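Local atomic coordinates of MGS-M5 (Unidentified, PDB entry 4Q3N), a protein that probably catalyses the reversible NAD-dependent interconversion of L-lactate and pyruvate, working as an L-lactate dehydrogenase with a Rossmann fold. Residues A[15-20]-A[230-235]; A[25-30]-A[237-242]. All blocks are in the same frame, centred on the assembly; numbering follows the deposited sequence.

From the N terminus, the chain forms the first strand of the parallel sheet, then helix 13-25, which supplies 15-20, and the turn after it, 25-30, which leads into strand 30-34. More than 200 residues later, helix 232-246 returns to both places: contact 1 closes the loop from 15-20 to 230-235, contact 2 that from 25-30 to 237-242. The two loops cross rather than nest, since their segments alternate along the chain. Together they pack helix 232-246 of the C-terminal domain across helix 13-25 of the NAD-binding domain. A probable hydrogen bond between Tyr18 OH and Thr242 OG1 (2.7 Å) joins the two contacts, and both also touch the second subunit.

Contact 1: A[15-20]-A[230-235]; sequences GMSYAY and TYYGIG
Ser17 points its side chain from helix 13-25 toward the start of helix 232-246, where it meets two aromatic rings and the backbone between them. Its OG, set anti to the carbonyl carbon (chi1 -71°), lies 3.3 Å from CD1 of Tyr231 and 3.9 Å from CD1 of Tyr232, approaching both rings obliquely. The same hydroxyl is hydrogen-bonded to the carbonyl oxygen of Phe13, one turn earlier, so its polar need is met inside its own helix while its flank packs on carbon. CB of Ser17 rests 3.6 Å from the carbonyl oxygen of Tyr231.

The two tyrosines are steeply inclined to each other. CE1 of Tyr231 stands 3.6 Å above one face of the Tyr232 ring, offset toward its rim, and the Tyr232 hydroxyl lies in plane at the edge of the Tyr231 ring. Further along helix 232-246, Gly235 brings its CA within 3.9 Å of the Tyr18 CA. A CB on Gly235 would probably come too close to Ser17 C and Tyr18 N. The Tyr18 ring, with CG anti to the backbone N (chi1 167°), presents its edge to the Gly235 carbonyl, CD1 to O being 3.8 Å.

The second subunit covers the start of helix 232-246: OD2 of its Asp47 accepts hydrogen bonds from the backbone N of Tyr231 and Tyr232. The chemistry is thus one of buried helix packing between two domains at a subunit interface, in which Gly235 allows the backbones to come close and a serine bonded to Phe13 O packs against aromatic carbon.

Contact 2: A[25-30]-A[237-242]; sequences QGTVEE and ALVRIT
CG1 of Val239 stands off the plane of the Gln25 carboxamide, displaced past its O–N end, with OE1 and NE2 each 3.6 Å from that methyl. At the nitrogen end, NE2 is hydrogen-bonded to OD1 of Asn24 of the second subunit, which would hold the amide in its rotation. The two side chains approach from opposite directions; chi1 of Val239 (172°) carries CG1 away from the backbone N and out to the end of helix 13-25.

Thr27 packs on the same methyl, its OG1 3.5 Å from Val239 CG1, while its CG2 meets the CG2 of Thr242 at 4.0 Å, the two threonine side chains at about a right angle. The Thr242 hydroxyl donates to the Leu238 carbonyl oxygen (2.7 Å), which also accepts from the Thr242 backbone N on the opposite face of its plane; with the probable bond to Tyr18 OH, this would hold the rotation that turns its methyl to Thr27. Gly26, with positive phi, is the C-prime residue of the Schellman motif that ends helix 13-25.

An alanine in place of Gln25 would probably take the amide cover from one side of the Val239 methyl and leave OD1 of Asn24 of the second subunit without that partner. What joins the helix end of the Rossmann-type domain to helix 232-246 is therefore packing of methyls on methyls and on polar side chains, with Gln25 bonded to the second subunit and Thr242 to Leu238 O and probably Tyr18 OH.

Contact 1: A[15-20]-A[230-235]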
loop_
_atom_site.group_PDB
_atom_site.type_symbol
_atom_site.label_atom_id
_atom_site.label_comp_id
_atom_site.label_asym_id
_atom_site.label_seq_id
_atom_site.Cartn_x
_atom_site.Cartn_y
_atom_site.Cartn_z
ATOM N N GLY A 15 -2.310 -5.530 -22.596
ATOM C CA GLY A 15 -3.536 -5.497 -21.798
ATOM C C GLY A 15 -3.363 -6.298 -20.508
ATOM O O GLY A 15 -3.872 -5.902 -19.434
ATOM N N MET A 16 -2.658 -7.426 -20.592
ATOM C CA MET A 16 -2.603 -8.304 -19.427
ATOM C C MET A 16 -1.528 -7.820 -18.408
ATOM O O MET A 16 -1.681 -8.050 -17.231
ATOM C CB MET A 16 -2.342 -9.766 -19.819
ATOM C CG MET A 16 -3.574 -10.410 -20.528
ATOM S SD MET A 16 -5.076 -10.273 -19.545
ATOM C CE MET A 16 -4.592 -10.924 -17.899
ATOM N N SER A 17 -0.456 -7.201 -18.871
ATOM C CA SER A 17 0.519 -6.617 -17.948
ATOM C C SER A 17 -0.170 -5.486 -17.177
ATOM O O SER A 17 -0.051 -5.355 -15.961
ATOM C CB SER A 17 1.728 -6.114 -18.728
ATOM O OG SER A 17 2.473 -7.235 -19.205
ATOM N N TYR A 18 -0.972 -4.719 -17.892
ATOM C CA TYR A 18 -1.798 -3.697 -17.259
ATOM C C TYR A 18 -2.747 -4.314 -16.200
ATOM O O TYR A 18 -2.772 -3.878 -15.019
ATOM C CB TYR A 18 -2.605 -2.962 -18.340
ATOM C CG TYR A 18 -3.745 -2.092 -17.802
ATOM C CD1 TYR A 18 -3.518 -1.095 -16.849
ATOM C CD2 TYR A 18 -5.034 -2.258 -18.275
ATOM C CE1 TYR A 18 -4.598 -0.264 -16.368
ATOM C CE2 TYR A 18 -6.114 -1.430 -17.837
ATOM C CZ TYR A 18 -5.874 -0.434 -16.889
ATOM O OH TYR A 18 -6.922 0.354 -16.454
ATOM N N ALA A 19 -3.503 -5.335 -16.587
ATOM C CA ALA A 19 -4.410 -5.979 -15.656
ATOM C C ALA A 19 -3.647 -6.554 -14.432
ATOM O O ALA A 19 -4.073 -6.339 -13.290
ATOM C CB ALA A 19 -5.198 -7.076 -16.343
ATOM N N TYR A 20 -2.518 -7.224 -14.677
ATOM C CA TYR A 20 -1.808 -7.849 -13.564
ATOM C C TYR A 20 -1.271 -6.775 -12.634
ATOM O O TYR A 20 -1.232 -6.963 -11.416
ATOM C CB TYR A 20 -0.652 -8.669 -14.060
ATOM C CG TYR A 20 0.023 -9.617 -13.074
ATOM C CD1 TYR A 20 -0.714 -10.548 -12.309
ATOM C CD2 TYR A 20 1.388 -9.676 -13.031
ATOM C CE1 TYR A 20 -0.036 -11.485 -11.513
ATOM C CE2 TYR A 20 2.066 -10.612 -12.247
ATOM C CZ TYR A 20 1.339 -11.509 -11.524
ATOM O OH TYR A 20 2.071 -12.422 -10.816
ATOM N N THR A 230 7.717 -4.977 -25.876
ATOM C CA THR A 230 7.772 -4.238 -24.615
ATOM C C THR A 230 6.362 -4.188 -24.014
ATOM O O THR A 230 5.380 -4.016 -24.747
ATOM C CB THR A 230 8.370 -2.823 -24.852
ATOM O OG1 THR A 230 8.218 -2.018 -23.676
ATOM C CG2 THR A 230 7.717 -2.134 -26.007
ATOM N N TYR A 231 6.232 -4.382 -22.695
ATOM C CA TYR A 231 4.901 -4.365 -22.088
ATOM C C TYR A 231 4.870 -4.081 -20.589
ATOM O O TYR A 231 3.860 -3.607 -20.106
ATOM C CB TYR A 231 4.141 -5.688 -22.342
ATOM C CG TYR A 231 4.968 -6.969 -22.263
ATOM C CD1 TYR A 231 5.144 -7.645 -21.066
ATOM C CD2 TYR A 231 5.546 -7.529 -23.445
ATOM C CE1 TYR A 231 5.882 -8.868 -21.021
ATOM C CE2 TYR A 231 6.328 -8.662 -23.392
ATOM C CZ TYR A 231 6.474 -9.332 -22.186
ATOM O OH TYR A 231 7.212 -10.478 -22.185
ATOM N N TYR A 232 5.946 -4.340 -19.848
ATOM C CA TYR A 232 5.876 -4.019 -18.413
ATOM C C TYR A 232 5.802 -2.504 -18.183
ATOM O O TYR A 232 5.014 -1.984 -17.351
ATOM C CB TYR A 232 7.077 -4.642 -17.674
ATOM C CG TYR A 232 7.012 -6.172 -17.645
ATOM C CD1 TYR A 232 5.832 -6.819 -17.306
ATOM C CD2 TYR A 232 8.132 -6.944 -17.960
ATOM C CE1 TYR A 232 5.758 -8.208 -17.278
ATOM C CE2 TYR A 232 8.076 -8.328 -17.934
ATOM C CZ TYR A 232 6.878 -8.950 -17.603
ATOM O OH TYR A 232 6.797 -10.325 -17.620
ATOM N N GLY A 233 6.599 -1.764 -18.930
ATOM C CA GLY A 233 6.567 -0.304 -18.818
ATOM C C GLY A 233 5.196 0.297 -19.091
ATOM O O GLY A 233 4.642 1.011 -18.243
ATOM N N ILE A 234 4.598 0.005 -20.242
ATOM C CA ILE A 234 3.291 0.599 -20.565
ATOM C C ILE A 234 2.239 0.113 -19.552
ATOM O O ILE A 234 1.327 0.850 -19.178
ATOM C CB ILE A 234 2.876 0.261 -22.018
ATOM C CG1 ILE A 234 1.585 0.994 -22.410
ATOM C CG2 ILE A 234 2.743 -1.247 -22.206
ATOM C CD1 ILE A 234 1.678 2.539 -22.360
ATOM N N GLY A 235 2.377 -1.129 -19.097
ATOM C CA GLY A 235 1.413 -1.622 -18.122
ATOM C C GLY A 235 1.331 -0.713 -16.891
ATOM O O GLY A 235 0.239 -0.384 -16.407
#

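Contact 2: A[25-30]-A[237-242]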
loop_
_atom_site.group_PDB
_atom_site.type_symbol
_atom_site.label_atom_id
_atom_site.label_comp_id
_atom_site.label_asym_id
_atom_site.label_seq_id
_atom_site.Cartn_x
_atom_site.Cartn_y
_atom_site.Cartn_z
ATOM N N GLN A 25 -1.427 -3.864 -7.476
ATOM C CA GLN A 25 -1.550 -2.569 -6.821
ATOM C C GLN A 25 -2.927 -2.408 -6.165
ATOM O O GLN A 25 -3.122 -1.446 -5.456
ATOM C CB GLN A 25 -1.308 -1.409 -7.821
ATOM C CG GLN A 25 0.153 -1.360 -8.340
ATOM C CD GLN A 25 0.450 -0.030 -9.012
ATOM O OE1 GLN A 25 -0.086 1.019 -8.589
ATOM N NE2 GLN A 25 1.274 -0.047 -10.092
ATOM N N GLY A 26 -3.879 -3.302 -6.424
ATOM C CA GLY A 26 -5.259 -3.069 -5.942
ATOM C C GLY A 26 -5.893 -1.770 -6.452
ATOM O O GLY A 26 -6.561 -1.042 -5.717
ATOM N N THR A 27 -5.698 -1.446 -7.727
ATOM C CA THR A 27 -6.180 -0.171 -8.299
ATOM C C THR A 27 -7.676 0.013 -8.312
ATOM O O THR A 27 -8.199 1.089 -7.953
ATOM C CB THR A 27 -5.690 -0.050 -9.772
ATOM O OG1 THR A 27 -4.287 -0.281 -9.727
ATOM C CG2 THR A 27 -5.971 1.375 -10.300
ATOM N N VAL A 28 -8.380 -1.049 -8.695
ATOM C CA VAL A 28 -9.850 -0.957 -8.711
ATOM C C VAL A 28 -10.409 -2.259 -8.166
ATOM O O VAL A 28 -9.668 -3.225 -8.049
ATOM C CB VAL A 28 -10.415 -0.724 -10.155
ATOM C CG1 VAL A 28 -9.896 0.574 -10.738
ATOM C CG2 VAL A 28 -10.036 -1.936 -11.082
ATOM N N GLU A 29 -11.714 -2.268 -7.893
ATOM C CA GLU A 29 -12.421 -3.452 -7.449
ATOM C C GLU A 29 -12.704 -4.477 -8.592
ATOM O O GLU A 29 -12.571 -5.687 -8.396
ATOM C CB GLU A 29 -13.760 -3.053 -6.847
ATOM C CG GLU A 29 -14.549 -4.276 -6.313
ATOM C CD GLU A 29 -15.866 -3.912 -5.651
ATOM O OE1 GLU A 29 -15.986 -2.779 -5.090
ATOM O OE2 GLU A 29 -16.782 -4.775 -5.647
ATOM N N GLU A 30 -13.165 -3.988 -9.757
ATOM C CA GLU A 30 -13.747 -4.900 -10.774
ATOM C C GLU A 30 -13.044 -4.789 -12.110
ATOM O O GLU A 30 -12.869 -3.688 -12.617
ATOM C CB GLU A 30 -15.232 -4.581 -11.005
ATOM C CG GLU A 30 -16.116 -4.560 -9.820
ATOM C CD GLU A 30 -17.567 -4.340 -10.267
ATOM O OE1 GLU A 30 -18.041 -3.184 -10.167
ATOM O OE2 GLU A 30 -18.184 -5.302 -10.791
ATOM N N ALA A 237 2.361 2.486 -16.708
ATOM C CA ALA A 237 1.897 3.802 -17.146
ATOM C C ALA A 237 0.358 3.790 -17.181
ATOM O O ALA A 237 -0.284 4.737 -16.716
ATOM C CB ALA A 237 2.463 4.145 -18.588
ATOM N N LEU A 238 -0.233 2.731 -17.771
ATOM C CA LEU A 238 -1.698 2.646 -17.843
ATOM C C LEU A 238 -2.334 2.576 -16.424
ATOM O O LEU A 238 -3.426 3.135 -16.176
ATOM C CB LEU A 238 -2.152 1.426 -18.657
ATOM C CG LEU A 238 -1.779 1.492 -20.157
ATOM C CD1 LEU A 238 -1.944 0.121 -20.905
ATOM C CD2 LEU A 238 -2.583 2.636 -20.858
ATOM N N VAL A 239 -1.674 1.859 -15.523
ATOM C CA VAL A 239 -2.156 1.843 -14.132
ATOM C C VAL A 239 -2.180 3.251 -13.562
ATOM O O VAL A 239 -3.161 3.688 -12.912
ATOM C CB VAL A 239 -1.290 0.934 -13.246
ATOM C CG1 VAL A 239 -1.732 1.133 -11.739
ATOM C CG2 VAL A 239 -1.490 -0.502 -13.716
ATOM N N ARG A 240 -1.114 3.998 -13.824
ATOM C CA ARG A 240 -1.014 5.328 -13.225
ATOM C C ARG A 240 -2.076 6.245 -13.757
ATOM O O ARG A 240 -2.645 7.060 -13.005
ATOM C CB ARG A 240 0.355 5.949 -13.489
ATOM C CG ARG A 240 0.622 7.211 -12.633
ATOM C CD ARG A 240 0.650 6.816 -11.081
ATOM N NE ARG A 240 0.594 7.974 -10.190
ATOM C CZ ARG A 240 -0.498 8.680 -9.896
ATOM N NH1 ARG A 240 -1.666 8.422 -10.484
ATOM N NH2 ARG A 240 -0.410 9.691 -9.031
ATOM N N ILE A 241 -2.347 6.141 -15.060
ATOM C CA ILE A 241 -3.423 6.945 -15.668
ATOM C C ILE A 241 -4.758 6.555 -15.041
ATOM O O ILE A 241 -5.553 7.405 -14.645
ATOM C CB ILE A 241 -3.472 6.764 -17.197
ATOM C CG1 ILE A 241 -2.193 7.382 -17.829
ATOM C CG2 ILE A 241 -4.732 7.400 -17.771
ATOM C CD1 ILE A 241 -1.862 6.842 -19.292
ATOM N N THR A 242 -4.973 5.254 -14.906
ATOM C CA THR A 242 -6.207 4.738 -14.305
ATOM C C THR A 242 -6.390 5.264 -12.866
ATOM O O THR A 242 -7.497 5.633 -12.440
ATOM C CB THR A 242 -6.184 3.194 -14.317
ATOM O OG1 THR A 242 -6.034 2.756 -15.698
ATOM C CG2 THR A 242 -7.489 2.631 -13.731
#